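Local coordinates for protein DyP2 (Amycolatopsis sp. ATCC 39116, PDB 4G2C) that is a haem-containing dye-decolourising peroxidase that probably uses peroxide to oxidise dyes and lignin-related compounds, and also carries a bound manganese ion, at residues L67-L72 with V167-D172; G89-A94 with P113-G118; D219-P224 with V330-S335. All coordinates share one frame; numbering follows the deposited sequence.

Interaction 1 (L67-L72 with V167-D172); sequences LTVLFL and VLLLGD
Phe71 runs alongside Val167, with CE1 of the Phe71 ring 3.6 Å from Val167 CG2; the methyl meets the ring obliquely. That methyl is anti to the backbone N of Val167 and also touches Val69, whose CG1 is 3.7 Å away. Val69 CG1 in turn lies 3.9 Å from Leu169 CD2, so these four residues form a continuous apolar row on one face of the sheet. On the other face, Leu70 and Leu168 meet through their CB atoms (3.9 Å). Leu72 lies roughly perpendicular to Leu168, its CD1 only 3.4 Å from Leu168 CD1, a tight methyl pair. Behind the side chains, the antiparallel strands are joined by two hydrogen-bonded pairs, Thr68 with Leu170 and Leu70 with Leu168. The bonds from Thr68 N to Leu170 O (2.9 Å, 171°) and from Leu168 N to Leu70 O (2.7 Å, 158°) bracket the ladder. Were Phe71 an alanine, Val167 CG2 would probably face a gap, and Phe273 and Tyr160 would be likely to lose their ring partner. The strands are central in the ferredoxin-like sheet of the DyP domain: strand 193-205 flanks 66-74, helix 175-188 packs on the face of Leu70 and Leu170, and strands 402-409 and 474-484 meet the face of Val69 and Phe71.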
loop_
_atom_site.group_PDB
_atom_site.type_symbol
_atom_site.label_atom_id
_atom_site.label_comp_id
_atom_site.label_asym_id
_atom_site.label_seq_id
_atom_site.Cartn_x
_atom_site.Cartn_y
_atom_site.Cartn_z
ATOM N N LEU A 67 -1.521 -8.708 -12.423
ATOM C CA LEU A 67 -2.444 -7.591 -12.347
ATOM C C LEU A 67 -2.346 -6.721 -13.588
ATOM O O LEU A 67 -1.258 -6.306 -13.989
ATOM C CB LEU A 67 -2.149 -6.744 -11.105
ATOM C CG LEU A 67 -2.885 -5.410 -11.003
ATOM C CD1 LEU A 67 -4.370 -5.649 -10.765
ATOM C CD2 LEU A 67 -2.286 -4.569 -9.889
ATOM N N THR A 68 -3.498 -6.455 -14.190
ATOM C CA THR A 68 -3.600 -5.482 -15.270
ATOM C C THR A 68 -4.331 -4.253 -14.748
ATOM O O THR A 68 -5.387 -4.386 -14.143
ATOM C CB THR A 68 -4.368 -6.075 -16.486
ATOM O OG1 THR A 68 -3.460 -6.824 -17.305
ATOM C CG2 THR A 68 -5.006 -4.965 -17.325
ATOM N N VAL A 69 -3.745 -3.071 -14.949
ATOM C CA VAL A 69 -4.349 -1.803 -14.535
ATOM C C VAL A 69 -4.718 -1.004 -15.776
ATOM O O VAL A 69 -3.877 -0.808 -16.653
ATOM C CB VAL A 69 -3.362 -0.930 -13.726
ATOM C CG1 VAL A 69 -4.051 0.313 -13.218
ATOM C CG2 VAL A 69 -2.737 -1.717 -12.566
ATOM N N LEU A 70 -5.963 -0.536 -15.843
ATOM C CA LEU A 70 -6.456 0.212 -16.996
ATOM C C LEU A 70 -7.022 1.551 -16.553
ATOM O O LEU A 70 -7.960 1.599 -15.765
ATOM C CB LEU A 70 -7.531 -0.588 -17.730
ATOM C CG LEU A 70 -7.131 -1.922 -18.379
ATOM C CD1 LEU A 70 -8.358 -2.593 -18.984
ATOM C CD2 LEU A 70 -6.044 -1.728 -19.442
ATOM N N PHE A 71 -6.434 2.639 -17.037
ATOM C CA PHE A 71 -6.966 3.970 -16.784
ATOM C C PHE A 71 -7.824 4.393 -17.963
ATOM O O PHE A 71 -7.417 4.250 -19.114
ATOM C CB PHE A 71 -5.836 4.964 -16.549
ATOM C CG PHE A 71 -4.908 4.555 -15.442
ATOM C CD1 PHE A 71 -5.359 4.506 -14.124
ATOM C CD2 PHE A 71 -3.600 4.204 -15.712
ATOM C CE1 PHE A 71 -4.515 4.123 -13.099
ATOM C CE2 PHE A 71 -2.752 3.805 -14.691
ATOM C CZ PHE A 71 -3.207 3.766 -13.381
ATOM N N LEU A 72 -9.019 4.891 -17.676
ATOM C CA LEU A 72 -10.006 5.157 -18.720
ATOM C C LEU A 72 -10.319 6.642 -18.835
ATOM O O LEU A 72 -10.115 7.407 -17.882
ATOM C CB LEU A 72 -11.293 4.400 -18.416
ATOM C CG LEU A 72 -11.176 2.901 -18.132
ATOM C CD1 LEU A 72 -12.551 2.301 -17.899
ATOM C CD2 LEU A 72 -10.434 2.161 -19.246
ATOM N N VAL A 167 -10.417 3.831 -13.124
ATOM C CA VAL A 167 -9.407 2.785 -13.164
ATOM C C VAL A 167 -10.060 1.418 -13.094
ATOM O O VAL A 167 -11.053 1.221 -12.389
ATOM C CB VAL A 167 -8.374 2.928 -12.033
ATOM C CG1 VAL A 167 -9.053 2.771 -10.666
ATOM C CG2 VAL A 167 -7.264 1.905 -12.211
ATOM N N LEU A 168 -9.513 0.478 -13.849
ATOM C CA LEU A 168 -9.957 -0.909 -13.772
ATOM C C LEU A 168 -8.801 -1.741 -13.251
ATOM O O LEU A 168 -7.664 -1.587 -13.713
ATOM C CB LEU A 168 -10.363 -1.422 -15.148
ATOM C CG LEU A 168 -11.791 -1.129 -15.578
ATOM C CD1 LEU A 168 -12.184 0.259 -15.153
ATOM C CD2 LEU A 168 -11.899 -1.285 -17.091
ATOM N N LEU A 169 -9.083 -2.596 -12.275
ATOM C CA LEU A 169 -8.093 -3.539 -11.781
ATOM C C LEU A 169 -8.565 -4.961 -12.090
ATOM O O LEU A 169 -9.655 -5.366 -11.698
ATOM C CB LEU A 169 -7.862 -3.345 -10.277
ATOM C CG LEU A 169 -7.476 -1.917 -9.849
ATOM C CD1 LEU A 169 -7.499 -1.772 -8.322
ATOM C CD2 LEU A 169 -6.111 -1.521 -10.396
ATOM N N LEU A 170 -7.742 -5.696 -12.823
ATOM C CA LEU A 170 -8.018 -7.078 -13.164
ATOM C C LEU A 170 -6.894 -7.927 -12.597
ATOM O O LEU A 170 -5.754 -7.839 -13.059
ATOM C CB LEU A 170 -8.048 -7.255 -14.684
ATOM C CG LEU A 170 -9.139 -6.592 -15.515
ATOM C CD1 LEU A 170 -9.114 -5.059 -15.370
ATOM C CD2 LEU A 170 -8.971 -7.040 -16.974
ATOM N N GLY A 171 -7.207 -8.747 -11.599
ATOM C CA GLY A 171 -6.179 -9.488 -10.889
ATOM C C GLY A 171 -6.513 -10.945 -10.608
ATOM O O GLY A 171 -7.684 -11.322 -10.445
ATOM N N ASP A 172 -5.469 -11.764 -10.541
ATOM C CA ASP A 172 -5.626 -13.194 -10.322
ATOM C C ASP A 172 -4.257 -13.772 -9.968
ATOM O O ASP A 172 -3.240 -13.082 -10.073
ATOM C CB ASP A 172 -6.197 -13.869 -11.574
ATOM C CG ASP A 172 -6.883 -15.195 -11.275
ATOM O OD1 ASP A 172 -8.069 -15.191 -10.868
ATOM O OD2 ASP A 172 -6.241 -16.251 -11.464
#

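Interaction 2 (G89-A94 with P113-G118); sequences GLMKSA and PYLGVG
Leu115 CD2 is the centre of the close-packed part, with Met91 CG at 3.7 Å and Leu90 CB at 3.8 Å from it. Met91 lies across both Leu115 and Val117. Its extended chi2 (172°) carries SD to 3.8 Å from Val117 CG2. Beyond the sulfur the chain bends (chi3 68°), bringing CE to 3.7 Å from Leu115 O. Leu487 and Leu490 of helix 487-491 pack on the same methionine, and Leu181 of helix 175-188 on Leu115. In the ferredoxin-like fold, residues 89-94 link the two helices of the crossover that leads from strand 66-74 to strand 114-119, an outer strand of the sheet, so the contact fastens this linker onto that strand. On the side of Lys92 and Pro113, polar contacts and a water replace the close apolar packing. The looser spot is the gap between the backbones, which water 1 bridges, accepting from Lys92 N (2.9 Å) and donating to Leu115 O (3.2 Å). The Lys92 chain, extended beyond CG, carries NZ to Pro113 O at 3.0 Å, approaching from well above the carbonyl plane (64° out of it). The same ammonium group is hydrogen-bonded to His62 NE2 and Thr112 OG1 and forms a salt bridge with Glu100.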
loop_
_atom_site.group_PDB
_atom_site.type_symbol
_atom_site.label_atom_id
_atom_site.label_comp_id
_atom_site.label_asym_id
_atom_site.label_seq_id
_atom_site.Cartn_x
_atom_site.Cartn_y
_atom_site.Cartn_z
ATOM N N GLY A 89 -21.942 -6.201 -13.797
ATOM C CA GLY A 89 -22.326 -7.572 -14.100
ATOM C C GLY A 89 -21.195 -8.585 -14.013
ATOM O O GLY A 89 -21.431 -9.777 -13.822
ATOM N N LEU A 90 -19.955 -8.129 -14.150
ATOM C CA LEU A 90 -18.818 -9.048 -14.078
ATOM C C LEU A 90 -18.179 -9.077 -12.696
ATOM O O LEU A 90 -17.131 -9.703 -12.497
ATOM C CB LEU A 90 -17.758 -8.682 -15.118
ATOM C CG LEU A 90 -18.261 -8.656 -16.569
ATOM C CD1 LEU A 90 -17.152 -8.227 -17.512
ATOM C CD2 LEU A 90 -18.852 -10.021 -16.985
ATOM N N MET A 91 -18.811 -8.411 -11.739
ATOM C CA MET A 91 -18.180 -8.182 -10.442
ATOM C C MET A 91 -18.737 -9.058 -9.331
ATOM O O MET A 91 -19.943 -9.259 -9.229
ATOM C CB MET A 91 -18.276 -6.699 -10.065
ATOM C CG MET A 91 -17.528 -5.804 -11.040
ATOM S SD MET A 91 -17.791 -4.040 -10.798
ATOM C CE MET A 91 -16.963 -3.818 -9.216
ATOM N N LYS A 92 -17.845 -9.581 -8.495
ATOM C CA LYS A 92 -18.268 -10.311 -7.315
ATOM C C LYS A 92 -18.212 -9.385 -6.086
ATOM O O LYS A 92 -17.536 -8.349 -6.103
ATOM C CB LYS A 92 -17.397 -11.551 -7.133
ATOM C CG LYS A 92 -15.935 -11.234 -6.855
ATOM C CD LYS A 92 -15.067 -12.485 -6.859
ATOM C CE LYS A 92 -13.651 -12.166 -6.393
ATOM N NZ LYS A 92 -12.667 -13.200 -6.828
ATOM N N SER A 93 -18.928 -9.751 -5.025
ATOM C CA SER A 93 -18.996 -8.908 -3.829
ATOM C C SER A 93 -17.888 -9.248 -2.849
ATOM O O SER A 93 -17.265 -10.309 -2.932
ATOM C CB SER A 93 -20.322 -9.122 -3.113
ATOM O OG SER A 93 -20.444 -10.490 -2.763
ATOM N N ALA A 94 -17.665 -8.354 -1.898
ATOM C CA ALA A 94 -16.771 -8.657 -0.797
ATOM C C ALA A 94 -17.086 -10.037 -0.226
ATOM O O ALA A 94 -16.180 -10.869 -0.047
ATOM C CB ALA A 94 -16.883 -7.600 0.281
ATOM N N PRO A 113 -11.403 -14.438 -10.561
ATOM C CA PRO A 113 -10.592 -13.236 -10.782
ATOM C C PRO A 113 -11.168 -12.016 -10.045
ATOM O O PRO A 113 -12.318 -12.027 -9.604
ATOM C CB PRO A 113 -10.657 -13.037 -12.312
ATOM C CG PRO A 113 -11.194 -14.308 -12.870
ATOM C CD PRO A 113 -12.052 -14.912 -11.797
ATOM N N TYR A 114 -10.347 -10.979 -9.909
ATOM C CA TYR A 114 -10.760 -9.718 -9.295
ATOM C C TYR A 114 -10.890 -8.634 -10.357
ATOM O O TYR A 114 -9.950 -8.363 -11.116
ATOM C CB TYR A 114 -9.754 -9.303 -8.208
ATOM C CG TYR A 114 -9.830 -7.853 -7.741
ATOM C CD1 TYR A 114 -11.023 -7.290 -7.291
ATOM C CD2 TYR A 114 -8.691 -7.059 -7.720
ATOM C CE1 TYR A 114 -11.066 -5.962 -6.851
ATOM C CE2 TYR A 114 -8.727 -5.744 -7.296
ATOM C CZ TYR A 114 -9.905 -5.203 -6.859
ATOM O OH TYR A 114 -9.905 -3.896 -6.437
ATOM N N LEU A 115 -12.075 -8.038 -10.404
ATOM C CA LEU A 115 -12.363 -6.868 -11.227
ATOM C C LEU A 115 -12.671 -5.692 -10.314
ATOM O O LEU A 115 -13.751 -5.622 -9.727
ATOM C CB LEU A 115 -13.579 -7.120 -12.123
ATOM C CG LEU A 115 -14.022 -5.860 -12.869
ATOM C CD1 LEU A 115 -12.832 -5.300 -13.619
ATOM C CD2 LEU A 115 -15.173 -6.140 -13.827
ATOM N N GLY A 116 -11.722 -4.779 -10.173
ATOM C CA GLY A 116 -11.934 -3.607 -9.347
ATOM C C GLY A 116 -12.266 -2.405 -10.201
ATOM O O GLY A 116 -11.731 -2.251 -11.295
ATOM N N VAL A 117 -13.144 -1.546 -9.700
ATOM C CA VAL A 117 -13.546 -0.365 -10.431
ATOM C C VAL A 117 -13.476 0.891 -9.545
ATOM O O VAL A 117 -14.156 0.988 -8.518
ATOM C CB VAL A 117 -14.972 -0.540 -11.018
ATOM C CG1 VAL A 117 -15.441 0.753 -11.713
ATOM C CG2 VAL A 117 -15.025 -1.729 -11.982
ATOM N N GLY A 118 -12.655 1.857 -9.948
ATOM C CA GLY A 118 -12.632 3.141 -9.278
ATOM C C GLY A 118 -12.950 4.298 -10.213
ATOM O O GLY A 118 -12.638 4.235 -11.397
HETATM O O HOH W 1 -15.536 -7.823 -8.255
#

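Interaction 3 (D219-P224 with V330-S335); sequences DGRSQP and VGNDFS. With HEM (protoporphyrin IX containing Fe), chain C; ACT (acetate ion), chain H.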
loop_
_atom_site.group_PDB
_atom_site.type_symbol
_atom_site.label_atom_id
_atom_site.label_comp_id
_atom_site.label_asym_id
_atom_site.label_seq_id
_atom_site.Cartn_x
_atom_site.Cartn_y
_atom_site.Cartn_z
ATOM N N ASP A 219 7.495 -7.410 1.727
ATOM C CA ASP A 219 6.679 -6.216 1.786
ATOM C C ASP A 219 5.236 -6.622 2.045
ATOM O O ASP A 219 4.841 -7.744 1.747
ATOM C CB ASP A 219 6.859 -5.364 0.517
ATOM C CG ASP A 219 6.220 -5.988 -0.709
ATOM O OD1 ASP A 219 5.980 -7.214 -0.716
ATOM O OD2 ASP A 219 5.947 -5.249 -1.678
ATOM N N GLY A 220 4.452 -5.739 2.639
ATOM C CA GLY A 220 3.068 -6.082 2.937
ATOM C C GLY A 220 2.846 -7.134 4.013
ATOM O O GLY A 220 1.938 -7.949 3.901
ATOM N N ARG A 221 3.656 -7.115 5.066
ATOM C CA ARG A 221 3.434 -7.988 6.220
ATOM C C ARG A 221 2.417 -7.366 7.185
ATOM O O ARG A 221 1.517 -8.036 7.694
ATOM C CB ARG A 221 4.757 -8.234 6.965
ATOM C CG ARG A 221 4.594 -8.965 8.302
ATOM C CD ARG A 221 3.980 -10.348 8.093
ATOM N NE ARG A 221 3.797 -11.094 9.338
ATOM C CZ ARG A 221 2.710 -11.024 10.097
ATOM N NH1 ARG A 221 1.716 -10.219 9.760
ATOM N NH2 ARG A 221 2.620 -11.755 11.200
ATOM N N SER A 222 2.583 -6.077 7.437
ATOM C CA SER A 222 1.820 -5.391 8.468
ATOM C C SER A 222 0.623 -4.680 7.868
ATOM O O SER A 222 0.770 -3.648 7.212
ATOM C CB SER A 222 2.708 -4.370 9.183
ATOM O OG SER A 222 1.990 -3.689 10.201
ATOM N N GLN A 223 -0.557 -5.237 8.106
ATOM C CA GLN A 223 -1.805 -4.729 7.562
ATOM C C GLN A 223 -2.806 -4.497 8.682
ATOM O O GLN A 223 -2.882 -5.296 9.617
ATOM C CB GLN A 223 -2.402 -5.755 6.585
ATOM C CG GLN A 223 -1.605 -5.968 5.296
ATOM C CD GLN A 223 -1.804 -4.837 4.291
ATOM O OE1 GLN A 223 -2.460 -3.829 4.585
ATOM N NE2 GLN A 223 -1.240 -5.003 3.098
ATOM N N PRO A 224 -3.598 -3.414 8.581
ATOM C CA PRO A 224 -4.790 -3.260 9.430
ATOM C C PRO A 224 -5.781 -4.390 9.150
ATOM O O PRO A 224 -6.048 -4.682 7.988
ATOM C CB PRO A 224 -5.379 -1.923 8.966
ATOM C CG PRO A 224 -4.891 -1.767 7.540
ATOM C CD PRO A 224 -3.492 -2.347 7.570
ATOM N N VAL A 330 7.404 -14.796 9.331
ATOM C CA VAL A 330 7.741 -13.396 9.493
ATOM C C VAL A 330 6.818 -12.828 10.560
ATOM O O VAL A 330 5.603 -12.922 10.432
ATOM C CB VAL A 330 7.511 -12.626 8.186
ATOM C CG1 VAL A 330 7.747 -11.125 8.412
ATOM C CG2 VAL A 330 8.424 -13.176 7.088
ATOM N N GLY A 331 7.381 -12.241 11.610
ATOM C CA GLY A 331 6.548 -11.743 12.695
ATOM C C GLY A 331 6.045 -10.325 12.492
ATOM O O GLY A 331 6.610 -9.574 11.710
ATOM N N ASN A 332 4.990 -9.961 13.216
ATOM C CA ASN A 332 4.519 -8.578 13.276
ATOM C C ASN A 332 4.116 -8.147 14.693
ATOM O O ASN A 332 3.650 -7.026 14.902
ATOM C CB ASN A 332 3.331 -8.351 12.326
ATOM C CG ASN A 332 3.144 -6.889 11.982
ATOM O OD1 ASN A 332 4.117 -6.182 11.750
ATOM N ND2 ASN A 332 1.899 -6.422 11.974
ATOM N N ASP A 333 4.295 -9.044 15.658
ATOM C CA ASP A 333 3.905 -8.789 17.032
ATOM C C ASP A 333 5.005 -8.081 17.826
ATOM O O ASP A 333 5.678 -8.691 18.657
ATOM C CB ASP A 333 3.558 -10.105 17.713
ATOM C CG ASP A 333 2.660 -9.909 18.899
ATOM O OD1 ASP A 333 2.169 -8.775 19.063
ATOM O OD2 ASP A 333 2.448 -10.875 19.655
ATOM N N PHE A 334 5.183 -6.794 17.556
ATOM C CA PHE A 334 6.180 -5.984 18.257
ATOM C C PHE A 334 5.755 -4.517 18.257
ATOM O O PHE A 334 4.956 -4.084 17.418
ATOM C CB PHE A 334 7.544 -6.079 17.558
ATOM C CG PHE A 334 7.528 -5.570 16.140
ATOM C CD1 PHE A 334 7.681 -4.204 15.872
ATOM C CD2 PHE A 334 7.306 -6.441 15.082
ATOM C CE1 PHE A 334 7.646 -3.719 14.568
ATOM C CE2 PHE A 334 7.254 -5.967 13.764
ATOM C CZ PHE A 334 7.432 -4.605 13.503
ATOM N N SER A 335 6.303 -3.763 19.204
ATOM C CA SER A 335 6.176 -2.316 19.248
ATOM C C SER A 335 7.581 -1.808 19.498
ATOM O O SER A 335 8.516 -2.593 19.596
ATOM C CB SER A 335 5.259 -1.866 20.399
ATOM O OG SER A 335 5.902 -2.007 21.660
HETATM C CHA HEM C . 5.878 -1.444 5.216
HETATM C CHB HEM C . 8.704 -0.988 1.287
HETATM C CHC HEM C . 6.045 2.770 -0.263
HETATM C CHD HEM C . 3.759 2.799 4.003
HETATM C C1A HEM C . 6.864 -1.662 4.283
HETATM C C2A HEM C . 7.841 -2.731 4.331
HETATM C C3A HEM C . 8.611 -2.601 3.244
HETATM C C4A HEM C . 8.152 -1.457 2.475
HETATM C CMA HEM C . 9.794 -3.504 2.854
HETATM C CAA HEM C . 7.936 -3.805 5.451
HETATM C CBA HEM C . 6.964 -4.948 5.142
HETATM C CGA HEM C . 5.571 -4.664 5.657
HETATM O O1A HEM C . 5.399 -4.369 6.854
HETATM O O2A HEM C . 4.604 -4.732 4.871
HETATM C C1B HEM C . 8.256 0.071 0.510
HETATM C C2B HEM C . 8.792 0.531 -0.770
HETATM C C3B HEM C . 8.041 1.571 -1.182
HETATM C C4B HEM C . 7.004 1.793 -0.204
HETATM C CMB HEM C . 10.026 -0.074 -1.487
HETATM C CAB HEM C . 8.160 2.414 -2.472
HETATM C CBB HEM C . 8.810 1.947 -3.540
HETATM C C1C HEM C . 5.248 3.152 0.794
HETATM C C2C HEM C . 4.449 4.365 0.864
HETATM C C3C HEM C . 3.805 4.355 2.043
HETATM C C4C HEM C . 4.184 3.147 2.748
HETATM C CMC HEM C . 4.335 5.445 -0.249
HETATM C CAC HEM C . 2.860 5.443 2.610
HETATM C CBC HEM C . 2.891 6.704 2.151
HETATM C C1D HEM C . 4.070 1.645 4.691
HETATM C C2D HEM C . 3.412 1.226 5.900
HETATM C C3D HEM C . 4.071 -0.100 6.248
HETATM C C4D HEM C . 5.060 -0.344 5.246
HETATM C CMD HEM C . 2.284 1.958 6.648
HETATM C CAD HEM C . 3.795 -0.991 7.443
HETATM C CBD HEM C . 4.466 -0.280 8.600
HETATM C CGD HEM C . 4.068 -1.077 9.810
HETATM O O1D HEM C . 2.838 -1.229 10.034
HETATM O O2D HEM C . 4.989 -1.588 10.502
HETATM N NA HEM C . 7.072 -0.917 3.146
HETATM N NB HEM C . 7.167 0.867 0.809
HETATM N NC HEM C . 5.063 2.432 1.964
HETATM N ND HEM C . 5.026 0.697 4.345
HETATM FE FE HEM C . 6.263 0.858 2.606
HETATM C C ACT H . 3.112 -3.056 24.898
HETATM O O ACT H . 3.553 -2.588 25.981
HETATM O OXT ACT H . 3.787 -2.817 23.860
HETATM C CH3 ACT H . 1.843 -3.860 24.850
#
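Arg221 sends CG away from its own backbone N (chi1 171°) and then bends at chi2, which swings its guanidinium onto Val330 and Asn332; Ser222 OG, also turned away from its own N, faces Asn332 and the haem. Asp219 and Gly220, just before them, close the GXXDG motif of dye-decolourising peroxidases, and residues 219-222 line the haem pocket. Arg221 NE donates to Val330 O at 2.8 Å along a nearly straight line (167°). The acceptor lies in the guanidinium plane, although NE itself stands above the carbonyl plane. NH2 adds a weak bond to the same oxygen (3.3 Å), so two N-H groups hold the edge of the guanidinium and limit its rotation. Asn332 CB covers one face, 3.5 Å from Arg221 CZ, with the guanidinium and amide planes 45° apart. NH1 forms a salt bridge with Glu234, which probably balances the arginine's charge. Ser222 OG donates to the haem propionate oxygen O1D at 2.6 Å and accepts a weak bond from Asn332 ND2 (3.3 Å), making Asn332 a second-shell residue to the propionate. Asn332 OD1 is taken up by Arg357, itself bonded to the haem. On the apolar side, the Arg221 and Val330 side chains pass antiparallel, Val330 CG1 lying 3.8 Å from Arg221 CG.

Overall arrangement
Interactions 1 and 2 are neighbours, their centres 11 Å apart, in the ferredoxin-like antiparallel sheet where strand 166-172 lies between 66-74 and 114-119. Backbone pairs join them: Leu169 O lies 2.6 Å from Gly116 N, a probable hydrogen bond. Along the chain, both segments of interaction 2 fall between residues 72 and 167, so they precede strand 166-172 in sequence, although in space that strand separates 114-119 from 66-74. Interaction 3 follows both in sequence and stands apart, about 27 Å from either centre, across the chain's centre from interaction 1. Two contacts thus build the sheet and its crossover, whereas the third joins loops beside the haem propionates.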